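Local coordinates for protein rubber oxygenase (Streptomyces sp., PDB 5O1L) that cleaves poly(cis-1,4-isoprene), the polymer of natural rubber, by adding dioxygen across its double bonds with the help of a b-type heme, at residues 33-38 with 286-291; 56-61 with 101-106; 163-168 with 301-306. One frame throughout, in Å; residues are numbered along the deposited sequence.

Interaction 1: residues 33-38 with 286-291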
# COMPACT_ATOMS: atom_id res chain seq x y z
N LEU A 33 -8.54 -7.47 24.35
CA LEU A 33 -8.80 -6.03 24.39
C LEU A 33 -9.22 -5.56 23.03
O LEU A 33 -8.94 -6.21 21.99
CB LEU A 33 -7.59 -5.23 24.81
CG LEU A 33 -6.97 -5.55 26.15
CD1 LEU A 33 -5.94 -4.45 26.38
CD2 LEU A 33 -8.02 -5.48 27.28
N TRP A 34 -9.92 -4.46 22.99
CA TRP A 34 -10.34 -3.85 21.74
C TRP A 34 -9.11 -3.72 20.80
O TRP A 34 -8.03 -3.26 21.22
CB TRP A 34 -10.81 -2.42 22.00
CG TRP A 34 -11.43 -1.66 20.94
CD1 TRP A 34 -12.17 -2.11 19.92
CD2 TRP A 34 -11.44 -0.24 20.81
NE1 TRP A 34 -12.61 -1.08 19.13
CE2 TRP A 34 -12.17 0.07 19.68
CE3 TRP A 34 -10.87 0.78 21.53
CZ2 TRP A 34 -12.38 1.36 19.28
CZ3 TRP A 34 -11.11 2.03 21.16
CH2 TRP A 34 -11.81 2.33 20.03
N THR A 35 -9.37 -4.02 19.54
CA THR A 35 -8.26 -3.92 18.55
C THR A 35 -7.72 -2.49 18.39
O THR A 35 -6.56 -2.33 18.01
CB THR A 35 -8.74 -4.54 17.25
OG1 THR A 35 -7.59 -4.83 16.44
CG2 THR A 35 -9.59 -3.69 16.46
N TRP A 36 -8.55 -1.47 18.68
CA TRP A 36 -8.16 -0.09 18.59
C TRP A 36 -7.72 0.53 19.88
O TRP A 36 -7.63 1.76 19.94
CB TRP A 36 -9.11 0.74 17.76
CG TRP A 36 -9.42 0.21 16.47
CD1 TRP A 36 -10.61 -0.20 16.01
CD2 TRP A 36 -8.50 0.11 15.34
NE1 TRP A 36 -10.54 -0.53 14.65
CE2 TRP A 36 -9.25 -0.35 14.23
CE3 TRP A 36 -7.15 0.43 15.17
CZ2 TRP A 36 -8.67 -0.59 12.98
CZ3 TRP A 36 -6.60 0.22 13.91
CH2 TRP A 36 -7.36 -0.24 12.84
N SER A 37 -7.46 -0.32 20.86
CA SER A 37 -7.04 0.13 22.19
C SER A 37 -5.71 0.88 21.91
O SER A 37 -4.82 0.34 21.23
CB SER A 37 -6.65 -0.99 23.08
OG SER A 37 -6.21 -0.38 24.27
N PRO A 38 -5.50 2.03 22.50
CA PRO A 38 -4.18 2.62 22.37
C PRO A 38 -3.08 1.79 23.02
O PRO A 38 -1.90 1.97 22.69
CB PRO A 38 -4.31 3.95 23.20
CG PRO A 38 -5.76 4.24 23.28
CD PRO A 38 -6.47 2.94 23.17
N SER A 286 -4.90 -7.63 11.88
CA SER A 286 -5.24 -7.99 10.50
C SER A 286 -6.34 -9.06 10.45
O SER A 286 -7.24 -8.94 9.63
CB SER A 286 -3.97 -8.45 9.85
OG SER A 286 -4.31 -8.77 8.46
N LYS A 287 -6.26 -10.04 11.35
CA LYS A 287 -7.27 -11.10 11.35
C LYS A 287 -8.65 -10.55 11.63
O LYS A 287 -9.61 -11.10 11.11
CB LYS A 287 -6.91 -12.16 12.37
CG LYS A 287 -5.78 -13.01 11.92
CD LYS A 287 -5.37 -14.04 13.01
CE LYS A 287 -4.22 -14.93 12.54
NZ LYS A 287 -2.88 -14.23 12.48
N GLN A 288 -8.75 -9.50 12.43
CA GLN A 288 -10.03 -8.94 12.81
C GLN A 288 -10.52 -7.87 11.87
O GLN A 288 -11.72 -7.67 11.69
CB GLN A 288 -9.93 -8.32 14.17
CG GLN A 288 -11.22 -8.35 14.94
CD GLN A 288 -10.96 -7.81 16.32
OE1 GLN A 288 -10.41 -8.48 17.20
NE2 GLN A 288 -11.33 -6.61 16.50
N VAL A 289 -9.62 -7.07 11.29
CA VAL A 289 -10.04 -5.91 10.51
C VAL A 289 -9.89 -6.02 9.02
O VAL A 289 -10.54 -5.25 8.34
CB VAL A 289 -9.38 -4.62 10.96
CG1 VAL A 289 -9.52 -4.41 12.47
CG2 VAL A 289 -7.94 -4.54 10.55
N LEU A 290 -9.02 -6.94 8.54
CA LEU A 290 -8.90 -7.10 7.12
C LEU A 290 -9.67 -8.35 6.68
O LEU A 290 -10.53 -8.25 5.80
CB LEU A 290 -7.42 -7.17 6.72
CG LEU A 290 -7.10 -7.51 5.29
CD1 LEU A 290 -7.64 -6.45 4.37
CD2 LEU A 290 -5.64 -7.75 5.07
N ASP A 291 -9.34 -9.48 7.23
CA ASP A 291 -9.91 -10.76 6.72
C ASP A 291 -11.45 -10.73 6.59
O ASP A 291 -11.96 -11.07 5.52
CB ASP A 291 -9.42 -11.96 7.53
CG ASP A 291 -7.92 -12.14 7.48
OD1 ASP A 291 -7.22 -11.38 6.77
OD2 ASP A 291 -7.34 -13.00 8.20
O HOH W 1 -10.90 -7.75 20.30
O HOH W 2 -11.67 -5.64 18.96

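Interaction 2: residues 56-61 with 101-106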
# COMPACT_ATOMS: atom_id res chain seq x y z
N ASP A 56 -8.60 13.14 8.90
CA ASP A 56 -7.34 13.87 9.05
C ASP A 56 -7.67 15.31 9.48
O ASP A 56 -7.91 16.18 8.67
CB ASP A 56 -6.52 13.83 7.76
CG ASP A 56 -5.09 14.34 7.91
OD1 ASP A 56 -4.85 15.15 8.81
OD2 ASP A 56 -4.22 13.93 7.10
N GLU A 57 -7.69 15.53 10.79
CA GLU A 57 -8.09 16.80 11.36
C GLU A 57 -7.25 17.98 10.90
O GLU A 57 -7.81 19.07 10.70
CB GLU A 57 -8.01 16.74 12.91
CG GLU A 57 -8.70 17.88 13.59
CD GLU A 57 -8.88 17.61 15.09
OE1 GLU A 57 -9.91 18.05 15.66
OE2 GLU A 57 -7.99 16.96 15.69
N GLU A 58 -5.97 17.77 10.67
CA GLU A 58 -5.07 18.81 10.22
C GLU A 58 -5.20 19.06 8.72
O GLU A 58 -5.23 20.21 8.28
CB GLU A 58 -3.60 18.51 10.52
CG GLU A 58 -3.30 18.42 12.02
CD GLU A 58 -1.95 17.81 12.36
OE1 GLU A 58 -1.33 17.11 11.55
OE2 GLU A 58 -1.49 17.96 13.50
N ALA A 59 -5.23 18.02 7.92
CA ALA A 59 -5.22 18.18 6.46
C ALA A 59 -6.59 18.51 5.87
O ALA A 59 -6.71 19.23 4.89
CB ALA A 59 -4.68 16.94 5.76
N ASP A 60 -7.65 17.96 6.42
CA ASP A 60 -8.94 18.02 5.77
C ASP A 60 -9.43 19.47 5.53
O ASP A 60 -9.81 19.78 4.40
CB ASP A 60 -9.97 17.14 6.49
CG ASP A 60 -9.70 15.62 6.33
OD1 ASP A 60 -8.99 15.23 5.41
OD2 ASP A 60 -10.27 14.86 7.15
N PRO A 61 -9.41 20.30 6.56
CA PRO A 61 -9.91 21.68 6.34
C PRO A 61 -9.01 22.49 5.42
O PRO A 61 -9.52 23.35 4.68
CB PRO A 61 -9.93 22.28 7.74
CG PRO A 61 -9.16 21.34 8.63
CD PRO A 61 -9.15 20.01 8.00
N MET A 101 2.12 21.86 5.41
CA MET A 101 3.17 21.02 4.82
C MET A 101 4.43 21.04 5.64
O MET A 101 5.12 20.01 5.78
CB MET A 101 3.49 21.44 3.35
CG MET A 101 2.34 21.12 2.46
SD MET A 101 2.63 21.59 0.73
CE MET A 101 3.74 20.24 0.34
N GLU A 102 4.74 22.19 6.23
CA GLU A 102 5.94 22.30 7.06
C GLU A 102 5.81 21.39 8.30
O GLU A 102 6.80 20.82 8.74
CB GLU A 102 6.21 23.79 7.44
CG GLU A 102 7.18 24.46 6.44
CD GLU A 102 8.56 23.70 6.36
OE1 GLU A 102 9.16 23.51 7.46
OE2 GLU A 102 9.08 23.21 5.25
N HIS A 103 4.60 21.29 8.84
CA HIS A 103 4.34 20.40 9.95
C HIS A 103 4.30 18.93 9.52
O HIS A 103 4.92 18.06 10.17
CB HIS A 103 3.01 20.81 10.57
CG HIS A 103 2.66 20.07 11.82
ND1 HIS A 103 3.45 20.13 12.95
CD2 HIS A 103 1.61 19.27 12.12
CE1 HIS A 103 2.90 19.40 13.90
NE2 HIS A 103 1.79 18.87 13.43
N ALA A 104 3.64 18.68 8.38
CA ALA A 104 3.46 17.31 7.92
C ALA A 104 4.73 16.65 7.47
O ALA A 104 4.81 15.39 7.51
CB ALA A 104 2.45 17.31 6.81
N ARG A 105 5.76 17.40 7.10
CA ARG A 105 6.97 16.81 6.64
C ARG A 105 7.93 16.36 7.78
O ARG A 105 8.93 15.74 7.53
CB ARG A 105 7.66 17.75 5.64
CG ARG A 105 8.32 18.90 6.40
CD ARG A 105 9.01 19.92 5.50
NE ARG A 105 10.03 19.28 4.69
CZ ARG A 105 10.66 19.79 3.65
NH1 ARG A 105 10.39 21.02 3.23
NH2 ARG A 105 11.51 19.02 3.02
N ARG A 106 7.55 16.65 9.02
CA ARG A 106 8.40 16.28 10.14
C ARG A 106 8.29 14.78 10.43
O ARG A 106 7.20 14.26 10.56
CB ARG A 106 7.95 17.06 11.36
CG ARG A 106 8.25 18.55 11.22
CD ARG A 106 7.62 19.35 12.33
NE ARG A 106 8.12 18.91 13.62
CZ ARG A 106 7.41 18.28 14.55
NH1 ARG A 106 6.10 18.02 14.41
NH2 ARG A 106 8.05 17.91 15.66

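Interaction 3: residues 163-168 with 301-306. With HEM (protoporphyrin IX containing Fe), chain C.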
# COMPACT_ATOMS: atom_id res chain seq x y z
N ASP A 163 -4.54 4.06 -15.33
CA ASP A 163 -3.47 4.69 -14.57
C ASP A 163 -3.72 4.54 -13.09
O ASP A 163 -2.80 4.24 -12.36
CB ASP A 163 -3.37 6.17 -14.99
CG ASP A 163 -2.77 6.32 -16.42
OD1 ASP A 163 -1.78 5.59 -16.72
OD2 ASP A 163 -3.30 7.11 -17.26
N ARG A 164 -4.97 4.70 -12.64
CA ARG A 164 -5.30 4.61 -11.22
C ARG A 164 -5.05 3.26 -10.62
O ARG A 164 -4.58 3.17 -9.47
CB ARG A 164 -6.76 5.01 -10.94
CG ARG A 164 -6.98 6.49 -11.22
CD ARG A 164 -8.12 7.17 -10.44
NE ARG A 164 -9.40 6.50 -10.61
CZ ARG A 164 -10.32 6.73 -11.55
NH1 ARG A 164 -10.18 7.68 -12.44
NH2 ARG A 164 -11.41 5.99 -11.57
N ILE A 165 -5.43 2.19 -11.33
CA ILE A 165 -5.28 0.86 -10.76
C ILE A 165 -3.83 0.41 -10.84
O ILE A 165 -3.37 -0.30 -9.94
CB ILE A 165 -6.33 -0.15 -11.33
CG1 ILE A 165 -6.60 -1.36 -10.40
CG2 ILE A 165 -5.82 -0.73 -12.59
CD1 ILE A 165 -7.11 -1.09 -8.97
N ALA A 166 -3.11 0.83 -11.87
CA ALA A 166 -1.67 0.59 -11.96
C ALA A 166 -0.97 1.20 -10.77
O ALA A 166 -0.13 0.53 -10.10
CB ALA A 166 -1.08 1.15 -13.24
N LYS A 167 -1.36 2.42 -10.42
CA LYS A 167 -0.77 3.09 -9.22
C LYS A 167 -1.17 2.43 -7.91
O LYS A 167 -0.36 2.33 -6.99
CB LYS A 167 -1.05 4.56 -9.20
CG LYS A 167 -0.35 5.29 -10.32
CD LYS A 167 -0.84 6.72 -10.32
CE LYS A 167 -0.10 7.48 -11.41
NZ LYS A 167 -0.75 8.80 -11.55
N THR A 168 -2.39 1.92 -7.84
CA THR A 168 -2.84 1.15 -6.68
C THR A 168 -1.94 -0.09 -6.50
O THR A 168 -1.48 -0.42 -5.38
CB THR A 168 -4.31 0.67 -6.85
OG1 THR A 168 -5.14 1.83 -7.03
CG2 THR A 168 -4.77 -0.12 -5.66
N GLU A 301 -14.63 -5.81 -9.11
CA GLU A 301 -14.60 -6.67 -10.29
C GLU A 301 -14.07 -5.95 -11.51
O GLU A 301 -13.26 -6.52 -12.27
CB GLU A 301 -16.01 -7.15 -10.62
CG GLU A 301 -16.10 -8.13 -11.77
CD GLU A 301 -17.55 -8.50 -12.04
OE1 GLU A 301 -18.08 -9.29 -11.22
OE2 GLU A 301 -18.14 -7.96 -13.02
N ALA A 302 -14.55 -4.73 -11.73
CA ALA A 302 -14.09 -3.93 -12.83
C ALA A 302 -12.63 -3.70 -12.70
O ALA A 302 -11.90 -3.83 -13.64
CB ALA A 302 -14.83 -2.59 -12.87
N LEU A 303 -12.17 -3.35 -11.50
CA LEU A 303 -10.76 -3.08 -11.30
C LEU A 303 -9.84 -4.30 -11.48
O LEU A 303 -8.76 -4.16 -12.00
CB LEU A 303 -10.55 -2.47 -9.91
CG LEU A 303 -11.23 -1.13 -9.66
CD1 LEU A 303 -11.12 -0.62 -8.22
CD2 LEU A 303 -10.72 -0.08 -10.58
N THR A 304 -10.28 -5.46 -11.01
CA THR A 304 -9.51 -6.69 -11.21
C THR A 304 -9.22 -6.90 -12.71
O THR A 304 -8.12 -7.24 -13.11
CB THR A 304 -10.28 -7.89 -10.67
OG1 THR A 304 -10.69 -7.66 -9.32
CG2 THR A 304 -9.44 -9.12 -10.73
N GLU A 305 -10.25 -6.72 -13.54
CA GLU A 305 -10.07 -6.98 -14.97
C GLU A 305 -9.12 -5.98 -15.57
O GLU A 305 -8.23 -6.36 -16.34
CB GLU A 305 -11.42 -6.95 -15.70
CG GLU A 305 -11.33 -6.64 -17.19
CD GLU A 305 -12.67 -6.82 -17.93
OE1 GLU A 305 -13.74 -6.92 -17.25
OE2 GLU A 305 -12.63 -6.88 -19.21
N VAL A 306 -9.22 -4.73 -15.14
CA VAL A 306 -8.26 -3.72 -15.60
C VAL A 306 -6.84 -4.08 -15.16
O VAL A 306 -5.93 -4.04 -15.96
CB VAL A 306 -8.61 -2.29 -15.15
CG1 VAL A 306 -7.53 -1.34 -15.59
CG2 VAL A 306 -9.93 -1.83 -15.79
CHA HEM C . -4.46 8.32 -3.75
CHB HEM C . -1.44 5.71 -1.18
CHC HEM C . -5.06 4.25 1.59
CHD HEM C . -8.12 6.04 -1.61
C1A HEM C . -3.36 7.75 -3.22
C2A HEM C . -2.04 8.03 -3.73
C3A HEM C . -1.19 7.26 -3.04
C4A HEM C . -1.92 6.56 -2.08
CMA HEM C . 0.30 7.21 -3.28
CAA HEM C . -1.64 8.99 -4.88
CBA HEM C . -1.82 8.28 -6.24
CGA HEM C . -1.04 9.01 -7.28
O1A HEM C . -1.62 10.02 -7.69
O2A HEM C . 0.12 8.57 -7.64
C1B HEM C . -2.17 5.10 -0.16
C2B HEM C . -1.56 4.28 0.82
C3B HEM C . -2.53 3.87 1.63
C4B HEM C . -3.78 4.41 1.13
CMB HEM C . -0.09 3.94 0.96
CAB HEM C . -2.58 3.10 2.85
CBB HEM C . -1.47 2.52 3.55
C1C HEM C . -6.24 4.61 0.96
C2C HEM C . -7.54 4.11 1.39
C3C HEM C . -8.38 4.65 0.47
C4C HEM C . -7.57 5.38 -0.49
CMC HEM C . -7.83 3.31 2.62
CAC HEM C . -9.84 4.48 0.39
CBC HEM C . -10.73 3.91 1.29
C1D HEM C . -7.37 6.80 -2.48
C2D HEM C . -7.96 7.62 -3.56
C3D HEM C . -6.96 8.26 -4.16
C4D HEM C . -5.75 7.88 -3.44
CMD HEM C . -9.40 7.59 -3.88
CAD HEM C . -7.06 9.21 -5.38
CBD HEM C . -7.01 8.34 -6.63
CGD HEM C . -7.19 9.24 -7.86
O1D HEM C . -6.24 9.28 -8.67
O2D HEM C . -8.22 9.94 -8.07
NA HEM C . -3.27 6.88 -2.18
NB HEM C . -3.49 5.11 0.07
NC HEM C . -6.25 5.35 -0.19
ND HEM C . -6.04 7.06 -2.39
FE HEM C . -4.78 6.13 -1.16

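Interaction 1: residues 33-38 with 286-291
T35 and V289 meet at the packed side of this contact, where an N-terminal loop rests on the last turn of helix 279-289. The CG2 methyl of T35 lies 4.1 Å from V289 CG1, and the same valine methyl reaches CZ2 of the W36 indole at 3.9 Å, approaching the ring obliquely. T35 CG2 also sits over one face of that indole, 3.6 Å above its plane and offset toward the rim, which closes a small apolar cluster. W36 is buried, its side chain also touching M228 of helix 224-244. V289 holds CG1 anti to its carbonyl carbon (chi1 -51°), the rotation that turns this methyl to the loop.

The other side is looser and watery. Q288, exposed and extended beyond CG, reaches out from the opposite direction, its NE2 3.4 Å from T35 CB and equally close to CG2. Its amide works through two waters: one accepts from Q288 NE2 at 2.7 Å and from T35 N at 2.9 Å, while the other donates to Q288 OE1 and to L33 O. T35 OG1 is hydrogen-bonded to Q285 NE2, a turn before Q288. The chemistry implies apolar contact inside and a water-mediated polar link outside.

Interaction 2: residues 56-61 with 101-106
The imidazole of H103 and the carboxylate of E58 are the two flat groups that meet, and they meet at the ring's edge. E58 OE1 lies in the ring plane, 3.7 Å from H103 CD2, and E58 OE2 is near that plane, 3.4 Å from H103 NE2. The carboxylate is turned 72° against the imidazole, and within the two segments neither ring face takes part. H103 sets CG anti to its backbone N (chi1 -174°), which swings the ring out from the last turn of helix 95-104 to the turn that leads into helix 59-68.

E58 has a firmer mate: its OE1 forms a salt bridge with R195 of helix 187-204, and R195 also pairs with D56. Around the glutamate, D56 and D60 shape the start of the helix. D56 OD1 accepts from A59 N at 3.0 Å, a capping bond that arrives from above the carboxylate plane, while D60 OD2 accepts from D56 N, also at 3.0 Å. D60 is in turn salt-bridged to R202.

Both touching residues are exposed and little surface is buried, so any attraction would probably be electrostatic. The glutamate would probably favour a protonated imidazole, although its charge is already shared with R195, so the pull is likely to be modest.

Interaction 3: residues 163-168 with 301-306
I165 alone of 163-168 meets 301-306, packing on L303 and V306, whereas R164 and K167 turn to the heme, whose pocket they help to form. R164 brings its CD to 3.3 Å from propionate oxygen O1D, while its bent chain lets NE and NH1 bond the carbonyls of V152 and A159. I165 points at helix 298-313. Its CG1 branch, anti to the backbone N (chi1 -156°), carries CD1 to 3.8 Å from L303 CB, and CG2 meets V306 CG1 at 3.5 Å, so the two branches engage residues about one turn apart. With an alanine here, L303 and V306 would probably lose their facing methyls, and a gap is likely to open between the helices. K167 returns to the heme side, with CD 3.4 Å from O2A of the other propionate. T168 donates OG1 to R164 O at 2.8 Å, a carbonyl that also takes T168 N from the opposite face of its plane.

Helix 161-169 thus lies between the propionate side of the heme and helix 298-313, where I165 also touches L307 and I310, and A166 rests on I310. Helix 146-154 adjoins both partners, its V152 against T168 and its S149 against L303.

Burial and chemistry change together across these three contacts. Interaction 3 is a buried helix pairing made of aliphatic methyls, within the catalytic domain and beside the heme. Interaction 2 lies at the surface, where charged and polar groups meet with little packing. Interaction 1 is intermediate, part apolar and part bridged by water, and joins a loop to a helix. No helix is shared, but helices 279-289 and 298-313, which supply the second segments of interactions 1 and 3, are consecutive in the chain. Interaction 2 falls wholly within the sequence spanned by interaction 1. The three are spatially separate: their centres stand 26 to 29 Å apart.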